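Local coordinates for mRNA-capping enzyme subunit alpha (Saccharomyces cerevisiae, PDB 3KYH), which catalyses the second step of mRNA capping, transferring GMP from GTP through a covalent enzyme-GMP intermediate to the 5'-diphosphate end of RNA, at residues 15-29 with 94-106. Sequence-based numbering, arbitrary orientation.
Sequences IPGLIQPGNVTQDLK and FMIDRENNYYLVN
K29 reaches from helix 23-35 to the turn between two strands, where its NZ gives a hydrogen bond to the backbone O of N100 at 2.9 Å, coming in 21° out of the carbonyl plane. The lysine chain runs extended beyond CG, and on the way, slanting across the Y102 ring, CG passes its hydroxyl end and CE lies by its CE1 corner. One helical turn back, T25 sets CG2 obliquely against the same ring; its OG1 gives a hydrogen bond to the O of P21, in the carbonyl plane, which fixes the rotation that leaves CG2 there. L28 adds its CB at 3.7 Å from CE2 of Y102. CD2 of L28 lies 3.5 Å from CE2 of F94.

Ahead of the helix, the loop 15-20 runs beside strand 102-105 and packs on Y103. I15, with CG1 anti to the backbone N (chi1 -166°), lays that methylene over one face of the ring, a CH-pi contact 3.6 Å from the centroid. I19 brings CG1 to within 3.5 Å of CE2 of Y103. Without this ring, as with an alanine here, both isoleucines would probably lose the surface they pack on, and a gap would open beneath the loop. Farther along, CG of Q20 lies 3.5 Å from CD1 of L104. Together the N-terminal loop and helix pack against the antiparallel hairpin of strands 91-96 and 102-105, at the margin of the guanylyltransferase domain's larger sheet.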
# COMPACT_ATOMS: atom_id res chain seq x y z
N ILE C 15 -38.11 -10.44 15.35
CA ILE C 15 -39.02 -9.58 14.59
C ILE C 15 -39.83 -10.39 13.56
O ILE C 15 -39.26 -11.18 12.80
CB ILE C 15 -38.26 -8.35 14.00
CG1 ILE C 15 -39.22 -7.28 13.50
CG2 ILE C 15 -37.21 -8.75 12.95
CD1 ILE C 15 -39.89 -6.47 14.62
N PRO C 16 -41.17 -10.20 13.53
CA PRO C 16 -42.04 -11.10 12.77
C PRO C 16 -41.79 -11.17 11.25
O PRO C 16 -42.10 -12.19 10.63
CB PRO C 16 -43.43 -10.54 13.07
CG PRO C 16 -43.26 -9.72 14.29
CD PRO C 16 -41.97 -9.07 14.05
N GLY C 17 -41.23 -10.12 10.66
CA GLY C 17 -40.84 -10.14 9.25
C GLY C 17 -39.35 -9.91 8.99
O GLY C 17 -38.49 -10.68 9.45
N LEU C 18 -39.07 -8.86 8.20
CA LEU C 18 -37.73 -8.39 7.83
C LEU C 18 -37.84 -6.96 7.28
O LEU C 18 -38.96 -6.45 7.11
CB LEU C 18 -37.09 -9.30 6.78
CG LEU C 18 -37.62 -9.52 5.37
CD1 LEU C 18 -36.63 -10.39 4.56
CD2 LEU C 18 -39.01 -10.19 5.39
N ILE C 19 -36.70 -6.28 7.11
CA ILE C 19 -36.73 -5.09 6.26
C ILE C 19 -36.55 -5.63 4.85
O ILE C 19 -35.93 -6.71 4.64
CB ILE C 19 -35.70 -3.95 6.57
CG1 ILE C 19 -35.13 -3.99 8.00
CG2 ILE C 19 -36.30 -2.55 6.18
CD1 ILE C 19 -34.16 -2.81 8.35
N GLN C 20 -37.22 -4.92 3.93
CA GLN C 20 -36.99 -4.96 2.49
C GLN C 20 -35.87 -3.97 2.08
O GLN C 20 -35.21 -3.41 2.99
CB GLN C 20 -38.31 -4.67 1.80
CG GLN C 20 -39.41 -5.67 2.15
CD GLN C 20 -38.99 -7.12 1.95
OE1 GLN C 20 -38.44 -7.50 0.90
NE2 GLN C 20 -39.24 -7.93 2.96
N PRO C 21 -35.59 -3.78 0.76
CA PRO C 21 -34.53 -2.84 0.34
C PRO C 21 -34.48 -1.42 0.97
O PRO C 21 -35.32 -1.07 1.79
CB PRO C 21 -34.71 -2.78 -1.18
CG PRO C 21 -35.16 -4.14 -1.56
CD PRO C 21 -35.86 -4.75 -0.33
N GLY C 22 -33.46 -0.64 0.61
CA GLY C 22 -33.24 0.70 1.18
C GLY C 22 -34.05 1.76 0.47
O GLY C 22 -34.59 2.67 1.11
N ASN C 23 -34.11 1.66 -0.86
CA ASN C 23 -35.00 2.47 -1.70
C ASN C 23 -36.47 2.20 -1.34
O ASN C 23 -37.21 3.13 -0.99
CB ASN C 23 -34.71 2.21 -3.19
CG ASN C 23 -34.76 0.73 -3.57
OD1 ASN C 23 -34.13 -0.13 -2.94
ND2 ASN C 23 -35.49 0.42 -4.63
N VAL C 24 -36.86 0.92 -1.36
CA VAL C 24 -38.19 0.46 -0.99
C VAL C 24 -38.53 0.78 0.49
O VAL C 24 -39.68 0.62 0.90
CB VAL C 24 -38.42 -1.06 -1.35
CG1 VAL C 24 -39.93 -1.41 -1.46
CG2 VAL C 24 -37.70 -1.43 -2.68
N THR C 25 -37.55 1.22 1.28
CA THR C 25 -37.81 1.81 2.60
C THR C 25 -38.12 3.31 2.41
O THR C 25 -39.09 3.83 2.96
CB THR C 25 -36.65 1.59 3.64
OG1 THR C 25 -36.30 0.20 3.75
CG2 THR C 25 -37.03 2.12 5.04
N GLN C 26 -37.29 3.99 1.60
CA GLN C 26 -37.45 5.42 1.27
C GLN C 26 -38.85 5.77 0.75
O GLN C 26 -39.44 6.77 1.16
CB GLN C 26 -36.38 5.87 0.25
CG GLN C 26 -34.92 5.74 0.72
CD GLN C 26 -33.92 5.49 -0.42
OE1 GLN C 26 -34.13 5.92 -1.56
NE2 GLN C 26 -32.84 4.77 -0.11
N ASP C 27 -39.36 4.92 -0.14
CA ASP C 27 -40.67 5.04 -0.76
C ASP C 27 -41.80 5.16 0.27
O ASP C 27 -42.70 6.01 0.14
CB ASP C 27 -40.93 3.80 -1.64
CG ASP C 27 -40.14 3.82 -2.95
OD1 ASP C 27 -40.58 3.13 -3.91
OD2 ASP C 27 -39.09 4.52 -3.03
N LEU C 28 -41.77 4.29 1.27
CA LEU C 28 -42.81 4.25 2.28
C LEU C 28 -42.61 5.43 3.22
O LEU C 28 -43.58 6.12 3.57
CB LEU C 28 -42.77 2.91 3.01
CG LEU C 28 -43.43 1.79 2.21
CD1 LEU C 28 -42.44 0.98 1.37
CD2 LEU C 28 -44.17 0.85 3.13
N LYS C 29 -41.35 5.69 3.57
CA LYS C 29 -40.97 6.87 4.37
C LYS C 29 -41.63 8.14 3.79
O LYS C 29 -42.18 8.94 4.55
CB LYS C 29 -39.43 6.99 4.55
CG LYS C 29 -38.80 5.97 5.55
CD LYS C 29 -37.43 6.38 6.17
CE LYS C 29 -37.14 5.63 7.51
NZ LYS C 29 -35.93 6.01 8.39
N PHE C 94 -46.79 -3.71 7.77
CA PHE C 94 -45.46 -3.10 7.99
C PHE C 94 -45.15 -2.64 9.42
O PHE C 94 -46.05 -2.22 10.17
CB PHE C 94 -45.20 -1.98 6.98
CG PHE C 94 -44.88 -2.46 5.58
CD1 PHE C 94 -45.81 -3.21 4.84
CD2 PHE C 94 -43.68 -2.08 4.98
CE1 PHE C 94 -45.50 -3.64 3.55
CE2 PHE C 94 -43.37 -2.48 3.66
CZ PHE C 94 -44.28 -3.25 2.95
N MET C 95 -43.86 -2.69 9.77
CA MET C 95 -43.37 -2.51 11.15
C MET C 95 -42.21 -1.53 11.29
O MET C 95 -41.17 -1.72 10.68
CB MET C 95 -42.95 -3.87 11.72
CG MET C 95 -44.08 -4.87 11.99
SD MET C 95 -45.43 -4.24 13.02
CE MET C 95 -45.80 -5.71 14.03
N ILE C 96 -42.37 -0.53 12.16
CA ILE C 96 -41.37 0.54 12.33
C ILE C 96 -40.69 0.57 13.72
O ILE C 96 -41.27 1.04 14.72
CB ILE C 96 -41.94 1.93 11.86
CG1 ILE C 96 -42.96 2.50 12.85
CG2 ILE C 96 -42.60 1.80 10.47
CD1 ILE C 96 -43.64 3.78 12.40
N ASP C 97 -39.45 0.06 13.78
CA ASP C 97 -38.66 -0.05 15.03
C ASP C 97 -38.09 1.28 15.53
O ASP C 97 -38.49 2.32 15.02
CB ASP C 97 -37.61 -1.18 14.97
CG ASP C 97 -36.61 -1.03 13.82
OD1 ASP C 97 -35.61 -1.78 13.72
OD2 ASP C 97 -36.83 -0.11 13.01
N ARG C 98 -37.22 1.26 16.55
CA ARG C 98 -36.74 2.46 17.28
C ARG C 98 -35.88 3.37 16.38
O ARG C 98 -36.04 4.61 16.33
CB ARG C 98 -35.97 2.03 18.55
CG ARG C 98 -35.70 3.15 19.59
CD ARG C 98 -36.80 3.30 20.63
NE ARG C 98 -36.71 2.28 21.68
CZ ARG C 98 -37.51 2.19 22.74
NH1 ARG C 98 -38.50 3.07 22.91
NH2 ARG C 98 -37.32 1.23 23.63
N GLU C 99 -34.94 2.74 15.70
CA GLU C 99 -34.35 3.33 14.52
C GLU C 99 -35.42 3.10 13.45
O GLU C 99 -36.07 2.05 13.46
CB GLU C 99 -33.02 2.62 14.22
CG GLU C 99 -32.22 3.17 13.06
CD GLU C 99 -31.81 4.62 13.25
OE1 GLU C 99 -31.00 4.88 14.15
OE2 GLU C 99 -32.31 5.48 12.49
N ASN C 100 -35.68 4.09 12.59
CA ASN C 100 -36.74 3.97 11.57
C ASN C 100 -36.45 2.96 10.46
O ASN C 100 -35.88 3.29 9.41
CB ASN C 100 -37.10 5.34 10.97
CG ASN C 100 -38.34 5.92 11.57
OD1 ASN C 100 -39.39 6.03 10.90
ND2 ASN C 100 -38.26 6.28 12.84
N ASN C 101 -36.83 1.71 10.75
CA ASN C 101 -36.53 0.58 9.88
C ASN C 101 -37.80 -0.26 9.72
O ASN C 101 -38.54 -0.44 10.69
CB ASN C 101 -35.38 -0.24 10.48
CG ASN C 101 -34.35 0.64 11.22
OD1 ASN C 101 -33.71 1.53 10.62
ND2 ASN C 101 -34.19 0.39 12.52
N TYR C 102 -38.05 -0.75 8.50
CA TYR C 102 -39.38 -1.24 8.10
C TYR C 102 -39.53 -2.75 7.86
O TYR C 102 -38.94 -3.31 6.92
CB TYR C 102 -39.85 -0.46 6.86
CG TYR C 102 -40.41 0.94 7.12
CD1 TYR C 102 -39.76 1.84 7.98
CD2 TYR C 102 -41.57 1.37 6.46
CE1 TYR C 102 -40.26 3.10 8.17
CE2 TYR C 102 -42.07 2.65 6.64
CZ TYR C 102 -41.41 3.51 7.51
OH TYR C 102 -41.91 4.77 7.73
N TYR C 103 -40.39 -3.39 8.65
CA TYR C 103 -40.55 -4.85 8.58
C TYR C 103 -41.77 -5.32 7.77
O TYR C 103 -42.75 -4.58 7.67
CB TYR C 103 -40.38 -5.48 9.98
CG TYR C 103 -38.99 -5.23 10.58
CD1 TYR C 103 -38.76 -4.20 11.51
CD2 TYR C 103 -37.89 -6.00 10.19
CE1 TYR C 103 -37.47 -3.98 12.04
CE2 TYR C 103 -36.61 -5.77 10.68
CZ TYR C 103 -36.40 -4.77 11.61
OH TYR C 103 -35.12 -4.58 12.08
N LEU C 104 -41.68 -6.50 7.13
CA LEU C 104 -42.76 -7.00 6.25
C LEU C 104 -43.38 -8.34 6.62
O LEU C 104 -42.98 -9.41 6.13
CB LEU C 104 -42.38 -6.97 4.76
CG LEU C 104 -43.51 -6.68 3.74
CD1 LEU C 104 -42.92 -6.00 2.53
CD2 LEU C 104 -44.44 -7.81 3.25
N VAL C 105 -44.43 -8.25 7.42
CA VAL C 105 -45.19 -9.42 7.87
C VAL C 105 -46.07 -9.98 6.74
O VAL C 105 -46.33 -9.30 5.74
CB VAL C 105 -46.02 -9.08 9.11
CG1 VAL C 105 -45.96 -10.24 10.09
CG2 VAL C 105 -45.46 -7.84 9.82
N ASN C 106 -46.53 -11.22 6.91
CA ASN C 106 -47.35 -11.92 5.92
C ASN C 106 -48.84 -11.51 5.91
O ASN C 106 -49.16 -10.32 5.95
CB ASN C 106 -47.14 -13.46 6.03
CG ASN C 106 -46.27 -14.05 4.90
OD1 ASN C 106 -46.50 -15.19 4.50
ND2 ASN C 106 -45.28 -13.31 4.40